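Local coordinates for uncharacterized protein conserved in bacteria (Streptococcus suis, PDB 4FZQ) that is a surface antigen fragment, a G5 domain, that probably helps the bacterium attach to host cells, at residues 19-24 with 32-37. The protein carries 1 engineered substitution. Numbering follows the deposited sequence.
Sequences EIRYDA and YLLQEG
Arg21 and Leu34 meet over one face of the mixed three-stranded sheet in this G5 domain, an elongated all-beta fold that also has a separate antiparallel sheet. Strands 18-22 and 31-35 are the outer strands within this chain, with 71-75 between them, and even at their nearest, Arg21 to Leu34, the CA atoms stand 9.2 Å apart. The direct contacts between 19-24 and 32-37 are made by side chains. Methyl CD1 of Leu34 lies 3.7 Å from NH1 of Arg21, approaching the guanidinium obliquely. Farther along the same face, the phenol of Tyr32 reaches across to Asp23, where OH and OD1 are 3.6 Å apart, a polar approach that is not a hydrogen bond; the carboxylate and the ring are inclined at 67°. Tyr32 CG sits between its backbone N and carbonyl carbon, which carries the hydroxyl toward Asp23, just past strand 18-22. In all, the two segments bury just 108 Å², a thin surface contact.

The next shell sets the polar ends. Arg21 starts out extended and bends at chi3 (-69°), turning the guanidinium back toward Glu19, two residues earlier on the same strand face. A salt bridge results, its shortest bond running 2.7 Å from Arg21 NH2 to Glu19 OE1; weak bonds from NE and NH2 to OE2 add to it and restrain rotation of the guanidinium. Glu19 OE1 also pairs with Lys30 of a second subunit, so the carboxylate has two cationic partners, which would favour its ionised form. Asp23 OD2 is hydrogen-bonded to Ser25 OG. Alongside, in the sheet, Glu19, Arg21 and Asp23 bond through their backbones to strand 71-75, whose Ile72 touches the side chains of both Glu19 and Leu34. At the salt bridge itself, Arg21 NH2 meets Glu19 OE1 from above the carboxylate, 37° out of its plane.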
loop_
_atom_site.group_PDB
_atom_site.type_symbol
_atom_site.label_atom_id
_atom_site.label_comp_id
_atom_site.label_asym_id
_atom_site.label_seq_id
_atom_site.Cartn_x
_atom_site.Cartn_y
_atom_site.Cartn_z
ATOM N N GLU A 19 6.309 10.894 13.677
ATOM C CA GLU A 19 7.417 10.943 14.607
ATOM C C GLU A 19 6.994 10.349 15.946
ATOM O O GLU A 19 5.908 10.645 16.439
ATOM C CB GLU A 19 7.860 12.389 14.822
ATOM C CG GLU A 19 8.931 12.523 15.865
ATOM C CD GLU A 19 9.367 13.949 16.094
ATOM O OE1 GLU A 19 8.774 14.870 15.484
ATOM O OE2 GLU A 19 10.312 14.145 16.891
ATOM N N ILE A 20 7.828 9.479 16.515
ATOM C CA ILE A 20 7.542 8.910 17.826
ATOM C C ILE A 20 8.514 9.645 18.738
ATOM O O ILE A 20 9.733 9.583 18.569
ATOM C CB ILE A 20 7.793 7.381 17.915
ATOM C CG1 ILE A 20 6.685 6.608 17.202
ATOM C CG2 ILE A 20 7.754 6.938 19.373
ATOM C CD1 ILE A 20 5.245 6.898 17.569
ATOM N N ARG A 21 7.953 10.350 19.703
ATOM C CA ARG A 21 8.733 11.156 20.619
ATOM C C ARG A 21 8.521 10.648 22.048
ATOM O O ARG A 21 7.417 10.254 22.409
ATOM C CB ARG A 21 8.260 12.600 20.447
ATOM C CG ARG A 21 9.099 13.665 21.069
ATOM C CD ARG A 21 8.556 15.040 20.680
ATOM N NE ARG A 21 8.749 15.337 19.264
ATOM C CZ ARG A 21 8.531 16.529 18.718
ATOM N NH1 ARG A 21 8.110 17.533 19.474
ATOM N NH2 ARG A 21 8.747 16.726 17.423
ATOM N N TYR A 22 9.580 10.627 22.850
ATOM C CA TYR A 22 9.476 10.162 24.237
ATOM C C TYR A 22 9.268 11.317 25.204
ATOM O O TYR A 22 9.881 12.367 25.063
ATOM C CB TYR A 22 10.740 9.395 24.663
ATOM C CG TYR A 22 10.791 9.042 26.153
ATOM C CD1 TYR A 22 9.746 8.346 26.766
ATOM C CD2 TYR A 22 11.900 9.373 26.934
ATOM C CE1 TYR A 22 9.806 7.983 28.114
ATOM C CE2 TYR A 22 11.971 9.018 28.284
ATOM C CZ TYR A 22 10.923 8.319 28.870
ATOM O OH TYR A 22 10.995 7.929 30.198
ATOM N N ASP A 23 8.398 11.109 26.186
ATOM C CA ASP A 23 8.126 12.111 27.207
ATOM C C ASP A 23 8.166 11.365 28.537
ATOM O O ASP A 23 7.330 10.500 28.793
ATOM C CB ASP A 23 6.746 12.741 26.983
ATOM C CG ASP A 23 6.405 13.808 28.020
ATOM O OD1 ASP A 23 5.337 14.450 27.877
ATOM O OD2 ASP A 23 7.194 14.006 28.974
ATOM N N ALA A 24 9.148 11.691 29.374
ATOM C CA ALA A 24 9.295 11.032 30.667
ATOM C C ALA A 24 8.116 11.292 31.612
ATOM O O ALA A 24 7.888 10.541 32.559
ATOM C CB ALA A 24 10.601 11.463 31.318
ATOM N N TYR A 32 -0.220 10.101 23.515
ATOM C CA TYR A 32 -1.173 10.944 22.805
ATOM C C TYR A 32 -0.471 11.528 21.581
ATOM O O TYR A 32 0.756 11.479 21.486
ATOM C CB TYR A 32 -1.637 12.085 23.716
ATOM C CG TYR A 32 -0.495 12.943 24.211
ATOM C CD1 TYR A 32 0.410 12.455 25.149
ATOM C CD2 TYR A 32 -0.282 14.218 23.695
ATOM C CE1 TYR A 32 1.506 13.217 25.561
ATOM C CE2 TYR A 32 0.812 14.985 24.096
ATOM C CZ TYR A 32 1.704 14.477 25.029
ATOM O OH TYR A 32 2.802 15.213 25.423
ATOM N N LEU A 33 -1.228 12.074 20.637
ATOM C CA LEU A 33 -0.578 12.664 19.482
ATOM C C LEU A 33 -0.431 14.151 19.725
ATOM O O LEU A 33 -1.357 14.803 20.190
ATOM C CB LEU A 33 -1.355 12.382 18.189
ATOM C CG LEU A 33 -2.799 12.820 17.954
ATOM C CD1 LEU A 33 -2.923 14.332 17.975
ATOM C CD2 LEU A 33 -3.240 12.281 16.592
ATOM N N LEU A 34 0.755 14.674 19.440
ATOM C CA LEU A 34 1.037 16.088 19.635
ATOM C C LEU A 34 0.401 16.892 18.511
ATOM O O LEU A 34 -0.031 18.024 18.713
ATOM C CB LEU A 34 2.541 16.329 19.637
ATOM C CG LEU A 34 3.100 17.110 20.821
ATOM C CD1 LEU A 34 4.554 17.455 20.535
ATOM C CD2 LEU A 34 2.282 18.373 21.054
ATOM N N GLN A 35 0.378 16.309 17.319
ATOM C CA GLN A 35 -0.230 16.952 16.168
ATOM C C GLN A 35 -0.534 15.871 15.140
ATOM O O GLN A 35 0.184 14.874 15.039
ATOM C CB GLN A 35 0.684 18.048 15.598
ATOM C CG GLN A 35 1.777 17.583 14.669
ATOM C CD GLN A 35 2.679 18.724 14.203
ATOM O OE1 GLN A 35 3.547 18.532 13.351
ATOM N NE2 GLN A 35 2.485 19.913 14.768
ATOM N N GLU A 36 -1.614 16.063 14.391
ATOM C CA GLU A 36 -2.036 15.070 13.416
ATOM C C GLU A 36 -1.224 15.029 12.133
ATOM O O GLU A 36 -1.211 14.017 11.441
ATOM C CB GLU A 36 -3.525 15.257 13.105
ATOM C CG GLU A 36 -4.401 15.141 14.358
ATOM C CD GLU A 36 -5.799 14.609 14.077
ATOM O OE1 GLU A 36 -6.598 15.317 13.419
ATOM O OE2 GLU A 36 -6.095 13.474 14.520
ATOM N N GLY A 37 -0.552 16.128 11.821
ATOM C CA GLY A 37 0.255 16.174 10.615
ATOM C C GLY A 37 -0.528 16.095 9.320
ATOM O O GLY A 37 -1.541 15.404 9.234
#